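Local coordinates for protein heat-inducible transcription repressor hrcA homolog (Thermotoga maritima, PDB 1STZ) that probably represses transcription of the class I heat-shock operons grpE-dnaK-dnaJ and groELS by binding DNA, at residues V22-V27 with E89-I94; E209-S214 with L219-I224; E243-E248 with F307-T312. One frame throughout, in Å; residues are numbered along the deposited sequence.

Interaction 1 (V22-V27 with E89-I94); sequences VLYCIV and EEMLKI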
# COMPACT_ATOMS: atom_id res chain seq x y z
N VAL A 22 -35.56 12.20 2.00
CA VAL A 22 -36.16 10.87 1.86
C VAL A 22 -35.63 10.16 0.60
O VAL A 22 -35.35 8.96 0.62
CB VAL A 22 -37.71 10.95 1.80
CG1 VAL A 22 -38.30 9.59 1.47
CG2 VAL A 22 -38.28 11.48 3.11
N LEU A 23 -35.49 10.90 -0.49
CA LEU A 23 -35.00 10.33 -1.74
C LEU A 23 -33.54 9.91 -1.56
O LEU A 23 -33.12 8.85 -2.00
CB LEU A 23 -35.11 11.34 -2.87
CG LEU A 23 -35.25 10.85 -4.31
CD1 LEU A 23 -34.65 11.83 -5.30
CD2 LEU A 23 -34.76 9.45 -4.56
N TYR A 24 -32.79 10.77 -0.89
CA TYR A 24 -31.39 10.52 -0.61
C TYR A 24 -31.21 9.24 0.21
O TYR A 24 -30.36 8.40 -0.12
CB TYR A 24 -30.81 11.72 0.13
CG TYR A 24 -29.34 11.64 0.37
CD1 TYR A 24 -28.85 11.33 1.62
CD2 TYR A 24 -28.45 11.87 -0.66
CE1 TYR A 24 -27.50 11.26 1.85
CE2 TYR A 24 -27.10 11.81 -0.44
CZ TYR A 24 -26.64 11.50 0.81
OH TYR A 24 -25.30 11.42 1.01
N CYS A 25 -32.02 9.06 1.24
CA CYS A 25 -31.89 7.88 2.10
C CYS A 25 -32.24 6.59 1.36
O CYS A 25 -31.54 5.60 1.52
CB CYS A 25 -32.73 8.01 3.37
SG CYS A 25 -31.92 9.04 4.60
N ILE A 26 -33.30 6.63 0.56
CA ILE A 26 -33.73 5.48 -0.23
C ILE A 26 -32.59 4.99 -1.12
O ILE A 26 -32.25 3.81 -1.11
CB ILE A 26 -34.98 5.84 -1.09
CG1 ILE A 26 -36.23 5.91 -0.20
CG2 ILE A 26 -35.21 4.83 -2.22
CD1 ILE A 26 -37.35 6.74 -0.77
N VAL A 27 -31.99 5.90 -1.88
CA VAL A 27 -30.91 5.57 -2.80
C VAL A 27 -29.69 5.05 -2.05
O VAL A 27 -29.09 4.06 -2.44
CB VAL A 27 -30.50 6.78 -3.67
CG1 VAL A 27 -29.35 6.41 -4.58
CG2 VAL A 27 -31.67 7.25 -4.52
N GLU A 89 -25.66 13.99 -7.67
CA GLU A 89 -25.54 15.45 -7.63
C GLU A 89 -25.47 15.97 -6.19
O GLU A 89 -24.74 16.91 -5.91
CB GLU A 89 -26.72 16.12 -8.35
CG GLU A 89 -26.73 15.95 -9.86
CD GLU A 89 -25.53 16.60 -10.53
OE1 GLU A 89 -25.22 17.78 -10.22
OE2 GLU A 89 -24.88 15.94 -11.36
N GLU A 90 -26.24 15.36 -5.29
CA GLU A 90 -26.25 15.77 -3.89
C GLU A 90 -24.97 15.36 -3.17
O GLU A 90 -24.49 16.10 -2.32
CB GLU A 90 -27.47 15.20 -3.16
CG GLU A 90 -28.79 15.89 -3.55
CD GLU A 90 -28.88 17.35 -3.10
OE1 GLU A 90 -28.22 17.73 -2.10
OE2 GLU A 90 -29.63 18.12 -3.75
N MET A 91 -24.39 14.21 -3.52
CA MET A 91 -23.12 13.79 -2.91
C MET A 91 -21.97 14.65 -3.41
O MET A 91 -21.05 14.92 -2.66
CB MET A 91 -22.79 12.32 -3.18
CG MET A 91 -23.79 11.35 -2.57
SD MET A 91 -23.35 10.75 -0.90
CE MET A 91 -22.76 12.21 -0.04
N LEU A 92 -22.04 15.06 -4.68
CA LEU A 92 -21.01 15.91 -5.28
C LEU A 92 -20.96 17.24 -4.53
O LEU A 92 -19.90 17.76 -4.24
CB LEU A 92 -21.32 16.14 -6.76
CG LEU A 92 -20.18 16.12 -7.77
CD1 LEU A 92 -20.75 16.08 -9.16
CD2 LEU A 92 -19.27 17.33 -7.61
N LYS A 93 -22.15 17.76 -4.21
CA LYS A 93 -22.33 19.00 -3.47
C LYS A 93 -21.77 18.91 -2.05
O LYS A 93 -21.14 19.85 -1.57
CB LYS A 93 -23.82 19.34 -3.42
CG LYS A 93 -24.17 20.73 -2.92
CD LYS A 93 -24.50 21.68 -4.08
CE LYS A 93 -25.80 21.30 -4.80
NZ LYS A 93 -26.08 22.27 -5.91
N ILE A 94 -21.99 17.77 -1.39
CA ILE A 94 -21.51 17.54 -0.03
C ILE A 94 -19.99 17.26 -0.02
O ILE A 94 -19.33 17.52 0.98
CB ILE A 94 -22.31 16.39 0.64
CG1 ILE A 94 -23.76 16.81 0.88
CG2 ILE A 94 -21.66 15.97 1.96
CD1 ILE A 94 -24.73 15.65 1.05
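E90 and M91 of helix 81-94 meet Y24 of helix 17-33; both helices belong to the amino-terminal part of the chain, whose helices and short two-stranded hairpin are those of a winged-helix DNA-binding domain, as in HrcA relatives. The short helical segments run nearly perpendicular, at 100° between their N-to-C directions, and their axes come no nearer than 11.8 Å, so a long aromatic side chain suits the task of bridging them. With chi1 at -175°, the Y24 ring swings away from the backbone N and out toward the other helix. Y87, on the same helix as M91, also brings its ring against Y24, while the buried L23 packs on L62 and F86. E90 is met first: its CB lies oblique to the ring, 4.3 Å from Y24 CD2, while the rest of the side chain carries the carboxylate away. M91 has a flexible chain that bends beyond CG and crosses the tyrosine side chain at about a right angle, a Met-aromatic contact in which SD sits at the ring edge, 4.9 Å from the centroid of the Y24 ring and 77° off its normal. The thioether is apolar and pliant enough to fill this place; the shorter spacing to the hydroxyl is doubtful. I94 completes the edge of the contact, with its CD1 4.3 Å from Y24 OH.

Interaction 2 (E209-S214 with L219-I224); sequences ESLKGS and LIESLI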
# COMPACT_ATOMS: atom_id res chain seq x y z
N GLU A 209 11.59 0.71 -43.80
CA GLU A 209 11.88 -0.51 -44.56
C GLU A 209 13.26 -1.10 -44.23
O GLU A 209 13.44 -2.32 -44.26
CB GLU A 209 11.75 -0.24 -46.08
CG GLU A 209 10.36 0.22 -46.54
CD GLU A 209 10.11 0.06 -48.04
OE1 GLU A 209 8.95 0.28 -48.49
OE2 GLU A 209 11.04 -0.28 -48.79
N SER A 210 14.22 -0.24 -43.89
CA SER A 210 15.58 -0.69 -43.58
C SER A 210 15.71 -1.56 -42.31
O SER A 210 16.77 -2.13 -42.08
CB SER A 210 16.52 0.51 -43.49
OG SER A 210 16.04 1.44 -42.55
N LEU A 211 14.66 -1.65 -41.49
CA LEU A 211 14.71 -2.52 -40.31
C LEU A 211 14.74 -4.04 -40.61
O LEU A 211 15.11 -4.83 -39.75
CB LEU A 211 13.57 -2.20 -39.33
CG LEU A 211 13.70 -0.93 -38.47
CD1 LEU A 211 12.57 -0.87 -37.46
CD2 LEU A 211 15.05 -0.86 -37.76
N LYS A 212 14.37 -4.45 -41.83
CA LYS A 212 14.37 -5.87 -42.19
C LYS A 212 15.68 -6.36 -42.84
O LYS A 212 15.77 -7.51 -43.25
CB LYS A 212 13.16 -6.19 -43.09
CG LYS A 212 11.87 -6.41 -42.32
CD LYS A 212 10.78 -7.06 -43.16
CE LYS A 212 9.60 -7.54 -42.29
NZ LYS A 212 9.04 -6.48 -41.38
N GLY A 213 16.69 -5.49 -42.88
CA GLY A 213 17.96 -5.79 -43.54
C GLY A 213 18.88 -6.77 -42.83
O GLY A 213 19.84 -7.25 -43.43
N SER A 214 18.61 -7.05 -41.56
CA SER A 214 19.34 -8.07 -40.80
C SER A 214 18.45 -8.73 -39.74
O SER A 214 17.34 -8.26 -39.47
CB SER A 214 20.58 -7.46 -40.14
OG SER A 214 20.22 -6.77 -38.95
N LEU A 219 14.46 -8.21 -35.07
CA LEU A 219 14.11 -8.40 -33.67
C LEU A 219 13.65 -7.07 -33.09
O LEU A 219 12.60 -7.00 -32.46
CB LEU A 219 15.31 -8.93 -32.88
CG LEU A 219 15.09 -9.84 -31.65
CD1 LEU A 219 16.29 -9.76 -30.69
CD2 LEU A 219 13.80 -9.57 -30.92
N ILE A 220 14.44 -6.02 -33.33
CA ILE A 220 14.12 -4.69 -32.81
C ILE A 220 12.78 -4.19 -33.33
O ILE A 220 12.01 -3.60 -32.57
CB ILE A 220 15.28 -3.66 -33.11
CG1 ILE A 220 16.18 -3.50 -31.88
CG2 ILE A 220 14.73 -2.28 -33.50
CD1 ILE A 220 16.92 -4.75 -31.49
N GLU A 221 12.49 -4.42 -34.61
CA GLU A 221 11.22 -4.00 -35.21
C GLU A 221 10.03 -4.68 -34.55
O GLU A 221 8.98 -4.07 -34.37
CB GLU A 221 11.20 -4.25 -36.73
CG GLU A 221 9.80 -4.24 -37.34
CD GLU A 221 9.76 -3.94 -38.83
OE1 GLU A 221 10.63 -4.45 -39.58
OE2 GLU A 221 8.83 -3.21 -39.25
N SER A 222 10.18 -5.96 -34.19
CA SER A 222 9.09 -6.67 -33.50
C SER A 222 8.92 -6.23 -32.04
O SER A 222 7.81 -6.28 -31.51
CB SER A 222 9.29 -8.19 -33.58
OG SER A 222 10.44 -8.62 -32.88
N LEU A 223 10.00 -5.79 -31.39
CA LEU A 223 9.93 -5.33 -30.00
C LEU A 223 9.25 -3.96 -29.91
O LEU A 223 8.41 -3.75 -29.04
CB LEU A 223 11.31 -5.26 -29.35
CG LEU A 223 12.01 -6.61 -29.14
CD1 LEU A 223 13.41 -6.38 -28.60
CD2 LEU A 223 11.19 -7.52 -28.22
N ILE A 224 9.62 -3.05 -30.80
CA ILE A 224 8.99 -1.73 -30.88
C ILE A 224 7.56 -1.88 -31.37
O ILE A 224 6.63 -1.29 -30.81
CB ILE A 224 9.78 -0.80 -31.82
CG1 ILE A 224 11.14 -0.48 -31.22
CG2 ILE A 224 9.00 0.49 -32.08
CD1 ILE A 224 12.14 0.02 -32.20
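K212 and E221 form a salt bridge, with K212 NZ 3.1 Å from E221 OE1; as a hydrogen bond it is weak. The lysine chain runs out nearly straight and turns only at its last torsion (chi4 53°), bringing the ammonium group to the carboxylate. The other oxygen, E221 OE2, lies farther off, 3.9 Å from K212 NZ, so the charge is held chiefly through one oxygen. E221 reaches across because its first torsion (chi1 162°) turns the chain away from the backbone N and it stays extended from there, crossing the lysine at a slant. Its aliphatic stem also serves as packing surface, with L211 CD1 resting 3.7 Å from E221 CB. The leucine's own CB lies beside the carboxylate, L211 CB being 3.7 Å from E221 OE1. A leucine suits this buried place, for it covers the stem of the glutamate and also touches L195 of helix 184-195. Within the helix, S222 OG donates to L219 O at 2.7 Å, sharing that carbonyl with L223 N. Farther out, I220 and I224 pack on F162, and L219 and L223 meet P112 and L113 of the second subunit respectively. The whole is a 3-10 turn folded back on the helix that follows it: S214 is the N-cap of helix 215-224, its OG making a weak bond to L217 N, in what is probably the inserted dimerization domain characteristic of HrcA.

Interaction 3 (E243-E248 with F307-T312); sequences ETLTLE and FTSKVT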
# COMPACT_ATOMS: atom_id res chain seq x y z
N GLU A 243 -23.54 -8.98 -8.05
CA GLU A 243 -24.80 -9.71 -8.19
C GLU A 243 -25.85 -8.96 -8.99
O GLU A 243 -26.80 -9.56 -9.47
CB GLU A 243 -25.38 -10.08 -6.81
CG GLU A 243 -25.92 -11.50 -6.73
CD GLU A 243 -27.41 -11.64 -7.10
OE1 GLU A 243 -28.23 -10.73 -6.80
OE2 GLU A 243 -27.77 -12.69 -7.67
N THR A 244 -25.68 -7.65 -9.12
CA THR A 244 -26.60 -6.82 -9.89
C THR A 244 -26.38 -6.90 -11.40
O THR A 244 -27.18 -6.35 -12.15
CB THR A 244 -26.52 -5.34 -9.41
OG1 THR A 244 -25.17 -4.83 -9.53
CG2 THR A 244 -26.81 -5.25 -7.90
N LEU A 245 -25.32 -7.58 -11.86
CA LEU A 245 -25.01 -7.66 -13.28
C LEU A 245 -25.20 -9.08 -13.77
O LEU A 245 -24.95 -10.05 -13.03
CB LEU A 245 -23.57 -7.19 -13.54
CG LEU A 245 -23.22 -5.73 -13.24
CD1 LEU A 245 -21.72 -5.46 -13.42
CD2 LEU A 245 -24.04 -4.77 -14.10
N THR A 246 -25.67 -9.24 -15.01
CA THR A 246 -25.84 -10.56 -15.60
C THR A 246 -24.72 -10.83 -16.58
O THR A 246 -23.98 -9.92 -16.95
CB THR A 246 -27.18 -10.67 -16.35
OG1 THR A 246 -27.20 -9.73 -17.42
CG2 THR A 246 -28.39 -10.31 -15.45
N LEU A 247 -24.63 -12.07 -17.00
CA LEU A 247 -23.71 -12.52 -18.03
C LEU A 247 -23.89 -11.72 -19.31
O LEU A 247 -22.91 -11.29 -19.92
CB LEU A 247 -23.93 -14.00 -18.33
CG LEU A 247 -22.74 -14.88 -18.70
CD1 LEU A 247 -23.22 -16.23 -19.25
CD2 LEU A 247 -21.83 -14.21 -19.67
N GLU A 248 -25.14 -11.51 -19.71
CA GLU A 248 -25.42 -10.70 -20.90
C GLU A 248 -24.99 -9.24 -20.75
O GLU A 248 -24.45 -8.68 -21.68
CB GLU A 248 -26.91 -10.80 -21.32
CG GLU A 248 -27.12 -11.03 -22.82
CD GLU A 248 -27.11 -12.49 -23.26
OE1 GLU A 248 -26.02 -13.02 -23.64
OE2 GLU A 248 -28.22 -13.12 -23.25
N PHE A 307 -16.22 1.53 -15.50
CA PHE A 307 -17.54 0.96 -15.63
C PHE A 307 -17.84 0.17 -14.38
O PHE A 307 -17.05 -0.66 -13.96
CB PHE A 307 -17.62 0.04 -16.84
CG PHE A 307 -17.46 0.73 -18.15
CD1 PHE A 307 -16.21 0.80 -18.75
CD2 PHE A 307 -18.55 1.25 -18.81
CE1 PHE A 307 -16.06 1.43 -19.99
CE2 PHE A 307 -18.40 1.88 -20.02
CZ PHE A 307 -17.14 1.97 -20.61
N THR A 308 -19.00 0.41 -13.78
CA THR A 308 -19.50 -0.40 -12.68
C THR A 308 -20.96 -0.65 -12.92
O THR A 308 -21.55 -0.04 -13.80
CB THR A 308 -19.36 0.36 -11.32
OG1 THR A 308 -20.08 1.60 -11.38
CG2 THR A 308 -17.91 0.76 -11.04
N SER A 309 -21.56 -1.50 -12.12
CA SER A 309 -23.00 -1.43 -11.94
C SER A 309 -23.40 0.00 -11.54
O SER A 309 -22.66 0.70 -10.84
CB SER A 309 -23.46 -2.39 -10.86
OG SER A 309 -24.84 -2.21 -10.64
N LYS A 310 -24.58 0.43 -11.98
CA LYS A 310 -25.14 1.71 -11.54
C LYS A 310 -25.60 1.68 -10.09
O LYS A 310 -25.88 2.73 -9.52
CB LYS A 310 -26.28 2.19 -12.46
CG LYS A 310 -27.51 1.35 -12.50
CD LYS A 310 -28.50 1.96 -13.50
CE LYS A 310 -29.71 1.04 -13.77
NZ LYS A 310 -30.55 1.64 -14.84
N VAL A 311 -25.70 0.47 -9.53
CA VAL A 311 -25.90 0.28 -8.10
C VAL A 311 -24.53 0.22 -7.45
O VAL A 311 -23.96 -0.85 -7.24
CB VAL A 311 -26.72 -1.01 -7.78
CG1 VAL A 311 -27.10 -1.04 -6.30
CG2 VAL A 311 -27.98 -1.09 -8.66
N THR A 312 -23.97 1.39 -7.16
CA THR A 312 -22.59 1.49 -6.71
C THR A 312 -22.40 2.69 -5.81
O THR A 312 -23.25 3.59 -5.75
CB THR A 312 -21.65 1.57 -7.95
OG1 THR A 312 -20.27 1.55 -7.56
CG2 THR A 312 -21.81 2.90 -8.71
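T244 and S309 meet through their hydroxyls, with T244 OG1 2.9 Å from S309 OG. The threonine also contributes an apolar branch: T244 CG2 lies 4.2 Å from V311 CB, so one beta-branched residue pairs its oxygen with the serine and its methyl with the valine. Next to them, L245 brings its CD2 to within 4.1 Å of S309 CB. A small serine fits here, since its CB can be approached by the leucine while its OG faces the threonine.

Several bonds fix this hydroxyl pair. S309 OG is anti to the backbone N (chi1 175°), from where it accepts a hydrogen bond from V311 N at 3.0 Å with an N-H...O angle of 152°; this is an ST turn, formed as the chain leaves strand 299-309. That strand is the middle one of the five-stranded antiparallel sheet of the carboxy-terminal domain, whose order 2-1-5-4-3 is consistent with a GAF-like fold. T244 OG1 is also hydrogen-bonded to D242 OD1, so the threonine hydroxyl is held by a carboxylate of its own loop. T308 OG1, one residue before the serine, donates to S309 O at 2.8 Å, coming from above the carbonyl plane.

Farther out, K286 NZ takes up T244 O, L245 packs on F287 of the neighbouring strand, and K310 NZ makes a salt bridge to D81, at the start of helix 81-94. T246 is the N-cap of helix 247-256: its side chain caps a backbone N of the first turn, T246 N is in turn bonded to D249 OD2, and the next residue, L247, touches L245 of the second subunit.

The three contacts follow one another along the chain, each closing before the next opens. Interactions 1 and 3 are neighbours, with centres 21 Å apart and nearest atoms about 7 Å apart, and helix 81-94 relates them: it supplies one side of interaction 1, while D81 at its start pairs with K310 of interaction 3. Interaction 2 lies far away, 57 Å from interaction 1 and 45 Å from interaction 3 between centres, on the opposite side of the chain's centre from both. Interactions 2 and 3 each reach the second subunit, whereas the segments of interaction 1 touch no other chain.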